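PDB 5XN8: glycerol Dehydrogenase from Unidentified, which catalyses the NAD-dependent oxidation of glycerol to dihydroxyacetone as a metal-dependent member of the iron-containing alcohol dehydrogenase family. Local coordinates for residues Gly9-Gly14 / Arg232-Asn237; Val112-Ile117 / Met149-Thr154; Lys3-Pro8 / Phe245-Leu250. All blocks are in the same frame, centred on the assembly; numbering follows the deposited sequence.

Contact 1. Residues Gly9-Gly14 / Arg232-Asn237; sequences GKYLQG and RIIEAN
Tyr-11 and Gln-13 reach Ile-234 and Glu-235 because both carry CG opposite the main-chain nitrogen (chi1 169° and -178°), which throws the phenol and the extended amide chain off the same side of strand 10-14. Their ends converge on one patch of helix 228-247. The phenol OH of Tyr-11 donates to OE1 of Gln-13 in a short bond of 2.5 Å, the hydroxyl oxygen lying in the carbonyl plane of the amide. This bond ties the two oxygens together beside the helix backbone. From there the Tyr-11 OH comes within 3.7 Å of Glu-235 CA, while Gln-13 OE1 lies 3.6 Å from Glu-235 CB. Ile-234 adds an apolar flank: its CG2 branch meets Gln-13 OE1 at 3.8 Å, the two side chains running obliquely to each other. NE2 of the amide binds the carbonyl of Glu-231 one turn back, so the amide is held at both ends and its rotation is fixed. Glu-235 sends its carboxylate across the subunit interface, where it accepts from the backbone N of Glu-197 and of Ala-198, the first two residues of helix 197-223 in the second subunit; that helix end probably favours its negative charge. Strand and helix segment run nearly antiparallel, at 155°, with 9.7 Å between axes, so the strand's long side chains span the gap and touch the helix backbone itself. Here the sheet's outermost strand within the chain, itself paired with a strand of the second subunit, packs on helix 228-247 where the alpha/beta nucleotide-binding and all-helical domains typical of iron-containing alcohol dehydrogenases meet.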
# COMPACT_ATOMS: atom_id res chain seq x y z
N GLY A 9 28.94 -15.63 -28.17
CA GLY A 9 28.39 -15.01 -29.38
C GLY A 9 26.90 -15.23 -29.60
O GLY A 9 26.17 -14.28 -29.88
N LYS A 10 26.45 -16.48 -29.45
CA LYS A 10 25.04 -16.85 -29.61
C LYS A 10 24.64 -17.92 -28.60
O LYS A 10 25.41 -18.84 -28.33
CB LYS A 10 24.76 -17.37 -31.03
CG LYS A 10 24.76 -16.29 -32.10
CD LYS A 10 24.05 -16.74 -33.37
CE LYS A 10 24.40 -15.83 -34.53
NZ LYS A 10 25.80 -16.02 -35.02
N TYR A 11 23.43 -17.80 -28.06
CA TYR A 11 22.87 -18.77 -27.13
C TYR A 11 21.52 -19.22 -27.69
O TYR A 11 20.64 -18.39 -27.89
CB TYR A 11 22.76 -18.16 -25.74
CG TYR A 11 21.97 -18.99 -24.76
CD1 TYR A 11 22.57 -19.97 -23.98
CD2 TYR A 11 20.60 -18.78 -24.60
CE1 TYR A 11 21.84 -20.71 -23.08
CE2 TYR A 11 19.86 -19.54 -23.71
CZ TYR A 11 20.49 -20.50 -22.95
OH TYR A 11 19.76 -21.25 -22.06
N LEU A 12 21.38 -20.51 -27.98
CA LEU A 12 20.15 -21.06 -28.58
C LEU A 12 19.47 -21.98 -27.58
O LEU A 12 20.14 -22.72 -26.85
CB LEU A 12 20.50 -21.89 -29.82
CG LEU A 12 20.87 -21.15 -31.11
CD1 LEU A 12 22.26 -20.54 -31.01
CD2 LEU A 12 20.78 -22.13 -32.28
N GLN A 13 18.14 -21.95 -27.56
CA GLN A 13 17.38 -22.78 -26.62
C GLN A 13 15.96 -23.09 -27.09
O GLN A 13 15.22 -22.19 -27.43
CB GLN A 13 17.32 -22.10 -25.26
CG GLN A 13 16.59 -22.91 -24.21
CD GLN A 13 16.34 -22.11 -22.96
OE1 GLN A 13 17.27 -21.54 -22.39
NE2 GLN A 13 15.07 -22.02 -22.54
N GLY A 14 15.60 -24.36 -27.05
CA GLY A 14 14.24 -24.80 -27.38
C GLY A 14 14.16 -26.28 -27.68
O GLY A 14 15.18 -26.98 -27.63
N ARG A 232 12.25 -21.38 -18.83
CA ARG A 232 12.70 -20.21 -18.04
C ARG A 232 13.82 -20.59 -17.07
O ARG A 232 14.77 -19.84 -16.89
CB ARG A 232 11.56 -19.57 -17.25
CG ARG A 232 10.36 -19.06 -18.04
CD ARG A 232 10.69 -17.86 -18.91
NE ARG A 232 9.53 -17.50 -19.76
CZ ARG A 232 8.47 -16.79 -19.36
NH1 ARG A 232 8.35 -16.33 -18.10
NH2 ARG A 232 7.50 -16.53 -20.22
N ILE A 233 13.68 -21.76 -16.44
CA ILE A 233 14.66 -22.25 -15.47
C ILE A 233 15.95 -22.72 -16.14
O ILE A 233 17.03 -22.51 -15.59
CB ILE A 233 14.05 -23.35 -14.56
CG1 ILE A 233 13.07 -22.72 -13.57
CG2 ILE A 233 15.12 -24.16 -13.81
CD1 ILE A 233 13.69 -21.91 -12.45
N ILE A 234 15.86 -23.34 -17.31
CA ILE A 234 17.05 -23.70 -18.10
C ILE A 234 17.84 -22.45 -18.51
O ILE A 234 19.07 -22.47 -18.54
CB ILE A 234 16.68 -24.57 -19.33
CG1 ILE A 234 16.25 -25.97 -18.88
CG2 ILE A 234 17.86 -24.70 -20.30
CD1 ILE A 234 15.55 -26.77 -19.96
N GLU A 235 17.13 -21.37 -18.84
CA GLU A 235 17.78 -20.10 -19.18
C GLU A 235 18.40 -19.45 -17.94
O GLU A 235 19.52 -18.95 -18.00
CB GLU A 235 16.78 -19.13 -19.81
CG GLU A 235 17.43 -17.90 -20.43
CD GLU A 235 16.47 -16.78 -20.74
OE1 GLU A 235 15.27 -17.05 -20.90
OE2 GLU A 235 16.92 -15.60 -20.83
N ALA A 236 17.65 -19.46 -16.84
CA ALA A 236 18.16 -19.01 -15.55
C ALA A 236 19.44 -19.75 -15.16
O ALA A 236 20.45 -19.13 -14.83
CB ALA A 236 17.10 -19.18 -14.47
N ASN A 237 19.37 -21.08 -15.23
CA ASN A 237 20.49 -21.97 -14.87
C ASN A 237 21.72 -21.83 -15.76
O ASN A 237 22.83 -22.11 -15.30
CB ASN A 237 20.04 -23.45 -14.89
CG ASN A 237 19.19 -23.84 -13.70
OD1 ASN A 237 18.78 -22.99 -12.89
ND2 ASN A 237 18.92 -25.14 -13.58

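Contact 2. Residues Val112-Ile117 / Met149-Thr154; sequences VVIPTI and MVVMDT
Strands 111-115 and 149-153 run parallel, their axes over these segments 21° apart and 4.8 Å away at closest approach. Val-113 is gripped on both its polar atoms: its N donates to Met-149 O at 3.0 Å, and its O accepts from Val-151 N at 2.9 Å, the donor standing almost straight ahead of the carbonyl. Pro-115 lacks the N-H that would carry the pattern on, and a water takes over, donating to Pro-115 O and to Val-151 O (2.9 Å) while accepting from Asp-153 N. On one face Val-112 CG1 touches both Met-149 CB and Val-151 CG2, the latter at 3.9 Å. On the other, Val-113 and Val-150 lie alongside each other with their CG2 methyls 3.7 Å apart. Met-152, bent at chi2 and chi3, brings its sulfur over the CG-CD end of the proline ring, crossing it at about a right angle, SD to Pro-115 CG 3.6 Å. Thr-116, next after Pro-115, probably contributes to the NAD site. Within the six-stranded parallel sheet, strand 87-92 flanks 111-115 and strand 10-14 flanks 149-153; Phe-21 covers Val-112 and Ile-114, Met-152 packs on helix 228-247, and Asp-153 N-caps helix 154-158.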
# COMPACT_ATOMS: atom_id res chain seq x y z
N VAL A 112 31.39 -24.86 -30.22
CA VAL A 112 29.97 -25.04 -29.95
C VAL A 112 29.87 -25.98 -28.75
O VAL A 112 30.50 -27.03 -28.75
CB VAL A 112 29.24 -25.68 -31.15
CG1 VAL A 112 27.75 -25.84 -30.85
CG2 VAL A 112 29.47 -24.86 -32.41
N VAL A 113 29.08 -25.60 -27.75
CA VAL A 113 28.83 -26.46 -26.59
C VAL A 113 27.35 -26.81 -26.55
O VAL A 113 26.50 -25.94 -26.70
CB VAL A 113 29.31 -25.85 -25.25
CG1 VAL A 113 30.83 -25.86 -25.17
CG2 VAL A 113 28.78 -24.44 -25.02
N ILE A 114 27.06 -28.10 -26.37
CA ILE A 114 25.69 -28.60 -26.37
C ILE A 114 25.46 -29.40 -25.08
O ILE A 114 25.55 -30.62 -25.09
CB ILE A 114 25.40 -29.48 -27.62
CG1 ILE A 114 25.89 -28.78 -28.90
CG2 ILE A 114 23.91 -29.81 -27.73
CD1 ILE A 114 25.49 -29.47 -30.19
N PRO A 115 25.16 -28.69 -23.96
CA PRO A 115 24.83 -29.39 -22.72
C PRO A 115 23.56 -30.22 -22.84
O PRO A 115 22.52 -29.71 -23.24
CB PRO A 115 24.63 -28.25 -21.71
CG PRO A 115 25.32 -27.07 -22.29
CD PRO A 115 25.20 -27.23 -23.77
N THR A 116 23.67 -31.50 -22.52
CA THR A 116 22.52 -32.41 -22.44
C THR A 116 21.87 -32.41 -21.04
O THR A 116 20.83 -33.05 -20.84
CB THR A 116 22.96 -33.84 -22.79
OG1 THR A 116 24.01 -34.25 -21.91
CG2 THR A 116 23.47 -33.89 -24.23
N ILE A 117 22.47 -31.69 -20.09
CA ILE A 117 21.96 -31.53 -18.72
C ILE A 117 22.11 -30.07 -18.31
O ILE A 117 23.06 -29.41 -18.74
CB ILE A 117 22.72 -32.48 -17.76
CG1 ILE A 117 22.37 -33.95 -18.04
CG2 ILE A 117 22.41 -32.15 -16.31
CD1 ILE A 117 23.34 -34.96 -17.45
N MET A 149 29.05 -20.64 -29.70
CA MET A 149 27.63 -21.02 -29.59
C MET A 149 27.37 -21.88 -28.36
O MET A 149 28.22 -22.69 -27.97
CB MET A 149 27.19 -21.79 -30.82
CG MET A 149 27.01 -20.94 -32.06
SD MET A 149 26.47 -21.97 -33.46
CE MET A 149 24.78 -22.29 -32.98
N VAL A 150 26.19 -21.69 -27.76
CA VAL A 150 25.70 -22.51 -26.65
C VAL A 150 24.31 -22.99 -27.05
O VAL A 150 23.42 -22.17 -27.26
CB VAL A 150 25.61 -21.72 -25.33
CG1 VAL A 150 25.00 -22.57 -24.22
CG2 VAL A 150 26.99 -21.20 -24.91
N VAL A 151 24.12 -24.30 -27.16
CA VAL A 151 22.90 -24.88 -27.70
C VAL A 151 22.23 -25.77 -26.65
O VAL A 151 22.79 -26.79 -26.24
CB VAL A 151 23.18 -25.68 -28.98
CG1 VAL A 151 21.88 -26.04 -29.69
CG2 VAL A 151 24.09 -24.88 -29.92
N MET A 152 21.02 -25.39 -26.25
CA MET A 152 20.30 -26.05 -25.17
C MET A 152 19.05 -26.71 -25.76
O MET A 152 18.06 -26.04 -26.04
CB MET A 152 19.91 -25.03 -24.10
CG MET A 152 21.07 -24.18 -23.59
SD MET A 152 22.30 -25.13 -22.68
CE MET A 152 21.43 -25.50 -21.18
N ASP A 153 19.12 -28.02 -25.97
CA ASP A 153 17.97 -28.78 -26.44
C ASP A 153 17.18 -29.20 -25.21
O ASP A 153 17.57 -30.14 -24.50
CB ASP A 153 18.39 -30.01 -27.27
CG ASP A 153 17.20 -30.65 -27.99
OD1 ASP A 153 16.07 -30.61 -27.47
OD2 ASP A 153 17.40 -31.19 -29.10
N THR A 154 16.06 -28.52 -24.99
CA THR A 154 15.27 -28.69 -23.78
C THR A 154 14.44 -29.98 -23.78
O THR A 154 13.96 -30.39 -22.73
CB THR A 154 14.33 -27.49 -23.58
OG1 THR A 154 13.46 -27.39 -24.71
CG2 THR A 154 15.14 -26.19 -23.43
O HOH W 1 21.36 -29.20 -25.43

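Contact 3. Residues Lys3-Pro8 / Phe245-Leu250; sequences KVIQSP and FESSGL
Gln-6 and Ser-247 form the tight part of this contact. The backbone N of Gln-6 points almost straight at the hydroxyl of Ser-247, 3.0 Å from N to OG with an angle of 175° at the hydrogen. Ser-247 holds OG opposite its own carbonyl carbon (chi1 -64°), which turns the hydroxyl towards the strand. Close by, the CB of Ser-247 sits 3.9 Å from Ile-5 CG1, so the serine meets the strand with carbon as well as oxygen. The backbones lie close here, the CA atoms of Ile-5 and Ser-247 5.1 Å apart. Strand 3-6 does not belong to the parallel sheet of its own subunit: it pairs antiparallel with a strand of the second subunit, carrying the sheet across the interface, while residues 246-247 of helix 228-247 pack against it from within its own chain. The looser part lies between Gln-6 and Glu-246, and it is buried rather than open to solvent. Here the two side chains cross at about a right angle, the amide and carboxylate planes 59° apart. Gln-6 NE2 stands 3.4 Å from Glu-246 OE1, and the same oxygen is 3.5 Å from Gln-6 CG. Both groups have other partners. Glu-246 accepts from the backbone N of Ala-126 through OE2 and from Asn-146 ND2 through OE1, in the neighbourhood of Ser-125 and Leu-127, which probably line the NAD site. Gln-6 OE1 takes a hydrogen bond from Lys-10 NZ of the second subunit, and its NE2 makes a weak one to Asn-146 OD1.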
# COMPACT_ATOMS: atom_id res chain seq x y z
N LYS A 3 34.13 -0.87 -16.64
CA LYS A 3 33.08 -1.88 -16.47
C LYS A 3 33.18 -2.82 -17.66
O LYS A 3 33.36 -2.38 -18.79
CB LYS A 3 31.70 -1.24 -16.41
CG LYS A 3 31.48 -0.32 -15.21
CD LYS A 3 30.18 0.44 -15.31
CE LYS A 3 29.81 1.09 -13.99
NZ LYS A 3 28.55 1.89 -14.12
N VAL A 4 33.12 -4.13 -17.41
CA VAL A 4 33.24 -5.13 -18.47
C VAL A 4 32.16 -6.17 -18.33
O VAL A 4 31.81 -6.57 -17.23
CB VAL A 4 34.63 -5.82 -18.48
CG1 VAL A 4 34.80 -6.66 -19.75
CG2 VAL A 4 35.75 -4.79 -18.37
N ILE A 5 31.61 -6.58 -19.48
CA ILE A 5 30.70 -7.73 -19.56
C ILE A 5 31.13 -8.56 -20.77
O ILE A 5 31.47 -8.00 -21.82
CB ILE A 5 29.21 -7.28 -19.68
CG1 ILE A 5 28.27 -8.48 -19.73
CG2 ILE A 5 28.98 -6.38 -20.90
CD1 ILE A 5 26.81 -8.12 -19.58
N GLN A 6 31.16 -9.88 -20.62
CA GLN A 6 31.41 -10.77 -21.75
C GLN A 6 30.30 -11.79 -21.90
O GLN A 6 29.51 -12.02 -20.98
CB GLN A 6 32.81 -11.42 -21.70
CG GLN A 6 33.15 -12.26 -20.48
CD GLN A 6 34.59 -12.76 -20.53
OE1 GLN A 6 35.55 -11.97 -20.40
NE2 GLN A 6 34.76 -14.06 -20.74
N SER A 7 30.21 -12.37 -23.09
CA SER A 7 29.12 -13.26 -23.44
C SER A 7 29.56 -14.23 -24.54
O SER A 7 30.47 -13.92 -25.31
CB SER A 7 27.92 -12.44 -23.92
OG SER A 7 26.76 -13.24 -24.11
N PRO A 8 28.93 -15.42 -24.59
CA PRO A 8 29.07 -16.22 -25.81
C PRO A 8 28.37 -15.52 -26.97
O PRO A 8 27.34 -14.88 -26.76
CB PRO A 8 28.32 -17.52 -25.46
CG PRO A 8 27.34 -17.11 -24.42
CD PRO A 8 28.09 -16.11 -23.60
N PHE A 245 27.78 -14.84 -12.94
CA PHE A 245 28.99 -15.16 -12.15
C PHE A 245 30.27 -14.62 -12.80
O PHE A 245 31.16 -14.11 -12.11
CB PHE A 245 29.07 -16.66 -11.80
CG PHE A 245 29.91 -17.50 -12.75
CD1 PHE A 245 31.29 -17.56 -12.61
CD2 PHE A 245 29.31 -18.25 -13.75
CE1 PHE A 245 32.06 -18.33 -13.47
CE2 PHE A 245 30.07 -19.02 -14.62
CZ PHE A 245 31.45 -19.06 -14.48
N GLU A 246 30.35 -14.72 -14.13
CA GLU A 246 31.57 -14.37 -14.85
C GLU A 246 31.79 -12.87 -14.97
O GLU A 246 32.93 -12.41 -14.88
CB GLU A 246 31.56 -15.01 -16.25
CG GLU A 246 32.88 -14.87 -17.00
CD GLU A 246 32.87 -15.62 -18.32
OE1 GLU A 246 31.99 -15.34 -19.16
OE2 GLU A 246 33.76 -16.49 -18.50
N SER A 247 30.71 -12.12 -15.21
CA SER A 247 30.77 -10.68 -15.44
C SER A 247 30.25 -9.81 -14.29
O SER A 247 30.41 -8.58 -14.33
CB SER A 247 30.00 -10.33 -16.73
OG SER A 247 30.63 -10.92 -17.86
N SER A 248 29.65 -10.41 -13.26
CA SER A 248 29.28 -9.67 -12.04
C SER A 248 30.18 -10.09 -10.87
O SER A 248 30.73 -9.23 -10.19
CB SER A 248 27.80 -9.84 -11.72
OG SER A 248 27.21 -8.61 -11.31
N GLY A 249 30.32 -11.40 -10.64
CA GLY A 249 31.33 -11.94 -9.71
C GLY A 249 30.89 -13.11 -8.81
O GLY A 249 29.69 -13.24 -8.51
N LEU A 250 31.87 -13.92 -8.40
CA LEU A 250 31.73 -14.93 -7.34
C LEU A 250 32.20 -14.35 -6.00
O LEU A 250 33.00 -13.42 -5.97
CB LEU A 250 32.62 -16.15 -7.62
CG LEU A 250 32.43 -16.91 -8.93
CD1 LEU A 250 33.60 -17.86 -9.14
CD2 LEU A 250 31.12 -17.67 -8.92

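In the fold
Contacts 1 and 3 share helix 228-247, used at two levels with centres about 16 Å apart, and strands 3-6 and 10-14, which touch it, follow each other in the chain. Contact 2 lies about 9 Å from contact 1 by centres, in the same sheet: strand 10-14 is the neighbour of 149-153, and Leu-12 N comes 2.7 Å from Val-150 O. Along the sequence contact 3 spans contact 1, which in turn spans contact 2. The N-terminal strands thus connect sheet, helical domain and, through contacts 1 and 3, the second subunit, around the region between domains where Asp-171, His-254 and His-271 bind zinc.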